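PDB 6IUQ: prolyl 4-hydroxylase from Phytophthora capsici LT1534, which probably hydroxylates proline residues of protein substrates at the 4-position, as an iron(II)- and 2-oxoglutarate-dependent oxygenase of the double-stranded beta-helix fold. Local coordinates for residues A[56-59]-A[60-63]. Sequence-based numbering, arbitrary orientation.
Sequences MRWL and NEND
Asn62, four residues after Trp58, lays its side-chain amide over one face of the indole. The two planes are stacked and only 29° apart. One end of the amide lies over the face, offset toward the rim, and its CG lies 3.9 Å from Trp58 CE2. Which end of the amide is oxygen and which is nitrogen is doubtful in the model. Trp58 CG is anti to its own backbone N (chi1 -176°), which turns the indole outward and somewhat toward the C-terminal end of the helix, alongside the Asn62 side chain. Glu61 reaches the same tryptophan from another direction. Its extended chain runs past the Arg57 carbonyl, with CG 3.5 Å from Arg57 O, and brings OE1 to 4.1 Å from Trp58 CD1. The carboxylate plane stands 77° from the ring, so the two groups do not stack.

The backbone sets this spacing. Three successive i to i+4 hydrogen bonds close the last turn: Asn60 N to Met56 O (3.1 Å), Glu61 N to Arg57 O (2.9 Å) and Asn62 N to Trp58 O (3.0 Å). Asn60 CB packs 3.4 Å from Arg57 O.

Further out, Phe5 meets the Trp58 ring edge-to-face, while Arg57 forms a salt bridge with Glu223. Met56 and Leu59 are buried against Leu143 of strand 139-146 and Leu110 of helix 108-115, so this side of the helix packs on the core sheet and on helix 108-115.

Asn62 is the first residue to leave helical geometry, and Asp63 follows with positive phi. His64 N comes back to Leu59 O, and inside that turn a weak bond of 3.4 Å joins Asp63 N to Asn60 O. With Asp63 at C-prime, this fits a Schellman motif, which ends helix 46-61 beside the double-stranded beta-helix core.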
HETATM    1  N   MSE A  56      -0.414  10.057  17.935  1.00 35.95           N
HETATM    2  CA  MSE A  56       0.206  10.578  16.722  1.00 35.08           C
HETATM    3  C   MSE A  56       0.181  12.100  16.675  1.00 33.90           C
HETATM    4  O   MSE A  56       1.153  12.727  16.261  1.00 35.81           O
HETATM    5  CB  MSE A  56      -0.487  10.014  15.483  1.00 30.35           C
HETATM    6  CG  MSE A  56      -0.240   8.540  15.288  1.00 36.89           C
HETATM    7 SE   MSE A  56      -1.243   7.853  13.777  1.00 68.17          SE
HETATM    8  CE  MSE A  56      -0.439   8.916  12.350  1.00 41.00           C
ATOM      9  N   ARG A  57      -0.948  12.681  17.064  1.00 32.49           N
ATOM     10  CA  ARG A  57      -1.078  14.127  17.107  1.00 37.18           C
ATOM     11  C   ARG A  57      -0.091  14.718  18.113  1.00 38.99           C
ATOM     12  O   ARG A  57       0.488  15.775  17.885  1.00 41.41           O
ATOM     13  CB  ARG A  57      -2.504  14.532  17.470  1.00 32.80           C
ATOM     14  CG  ARG A  57      -3.530  14.367  16.357  1.00 37.13           C
ATOM     15  CD  ARG A  57      -4.667  15.342  16.597  1.00 37.94           C
ATOM     16  NE  ARG A  57      -5.949  14.935  16.030  1.00 47.01           N
ATOM     17  CZ  ARG A  57      -6.352  15.200  14.787  1.00 50.93           C
ATOM     18  NH1 ARG A  57      -5.558  15.863  13.949  1.00 46.97           N
ATOM     19  NH2 ARG A  57      -7.560  14.800  14.388  1.00 36.86           N
ATOM     20  N   TRP A  58       0.097  14.022  19.229  1.00 35.75           N
ATOM     21  CA  TRP A  58       1.056  14.454  20.224  1.00 34.39           C
ATOM     22  C   TRP A  58       2.469  14.467  19.656  1.00 40.44           C
ATOM     23  O   TRP A  58       3.216  15.422  19.854  1.00 43.92           O
ATOM     24  CB  TRP A  58       0.999  13.558  21.449  1.00 34.59           C
ATOM     25  CG  TRP A  58       1.900  14.036  22.528  1.00 42.10           C
ATOM     26  CD1 TRP A  58       1.607  14.959  23.497  1.00 39.78           C
ATOM     27  CD2 TRP A  58       3.258  13.641  22.746  1.00 39.06           C
ATOM     28  NE1 TRP A  58       2.698  15.151  24.309  1.00 40.52           N
ATOM     29  CE2 TRP A  58       3.725  14.356  23.871  1.00 36.12           C
ATOM     30  CE3 TRP A  58       4.121  12.745  22.110  1.00 39.82           C
ATOM     31  CZ2 TRP A  58       5.008  14.199  24.371  1.00 36.75           C
ATOM     32  CZ3 TRP A  58       5.399  12.594  22.605  1.00 38.44           C
ATOM     33  CH2 TRP A  58       5.832  13.319  23.726  1.00 40.38           C
ATOM     34  N   LEU A  59       2.835  13.400  18.957  1.00 38.26           N
ATOM     35  CA  LEU A  59       4.144  13.319  18.328  1.00 40.86           C
ATOM     36  C   LEU A  59       4.353  14.496  17.393  1.00 43.25           C
ATOM     37  O   LEU A  59       5.451  15.050  17.300  1.00 42.03           O
ATOM     38  CB  LEU A  59       4.295  12.007  17.561  1.00 39.83           C
ATOM     39  CG  LEU A  59       4.481  10.776  18.441  1.00 40.73           C
ATOM     40  CD1 LEU A  59       4.455   9.529  17.589  1.00 26.83           C
ATOM     41  CD2 LEU A  59       5.790  10.881  19.222  1.00 40.47           C
ATOM     42  N   ASN A  60       3.280  14.874  16.709  1.00 42.72           N
ATOM     43  CA  ASN A  60       3.316  15.993  15.779  1.00 49.29           C
ATOM     44  C   ASN A  60       3.413  17.368  16.464  1.00 48.05           C
ATOM     45  O   ASN A  60       4.042  18.287  15.931  1.00 48.67           O
ATOM     46  CB  ASN A  60       2.086  15.957  14.883  1.00 40.79           C
ATOM     47  CG  ASN A  60       2.147  16.989  13.792  1.00 47.16           C
ATOM     48  OD1 ASN A  60       3.077  16.987  12.979  1.00 47.29           O
ATOM     49  ND2 ASN A  60       1.159  17.883  13.761  1.00 37.15           N
ATOM     50  N   GLU A  61       2.777  17.507  17.626  1.00 43.05           N
ATOM     51  CA  GLU A  61       2.864  18.737  18.416  1.00 46.34           C
ATOM     52  C   GLU A  61       4.267  18.923  18.968  1.00 47.22           C
ATOM     53  O   GLU A  61       4.737  20.042  19.144  1.00 50.13           O
ATOM     54  CB  GLU A  61       1.877  18.722  19.579  1.00 42.82           C
ATOM     55  CG  GLU A  61       0.420  18.971  19.220  1.00 52.94           C
ATOM     56  CD  GLU A  61      -0.517  18.656  20.391  1.00 63.19           C
ATOM     57  OE1 GLU A  61      -0.278  17.645  21.096  1.00 59.68           O
ATOM     58  OE2 GLU A  61      -1.482  19.426  20.618  1.00 64.80           O
ATOM     59  N   ASN A  62       4.933  17.817  19.266  1.00 45.00           N
ATOM     60  CA  ASN A  62       6.254  17.903  19.849  1.00 42.52           C
ATOM     61  C   ASN A  62       7.326  17.665  18.800  1.00 47.66           C
ATOM     62  O   ASN A  62       8.405  17.140  19.079  1.00 49.24           O
ATOM     63  CB  ASN A  62       6.363  16.937  21.021  1.00 41.30           C
ATOM     64  CG  ASN A  62       5.465  17.347  22.175  1.00 41.71           C
ATOM     65  OD1 ASN A  62       4.251  17.151  22.128  1.00 46.49           O
ATOM     66  ND2 ASN A  62       6.054  17.948  23.204  1.00 45.20           N
ATOM     67  N   ASP A  63       6.995  18.080  17.583  1.00 46.67           N
ATOM     68  CA  ASP A  63       7.939  18.200  16.483  1.00 48.75           C
ATOM     69  C   ASP A  63       8.767  16.946  16.221  1.00 54.99           C
ATOM     70  O   ASP A  63       9.957  17.032  15.924  1.00 60.22           O
ATOM     71  CB  ASP A  63       8.856  19.396  16.734  1.00 57.45           C
ATOM     72  CG  ASP A  63       8.078  20.703  16.901  1.00 64.38           C
ATOM     73  OD1 ASP A  63       7.122  20.950  16.125  1.00 57.88           O
ATOM     74  OD2 ASP A  63       8.421  21.478  17.822  1.00 70.66           O
TER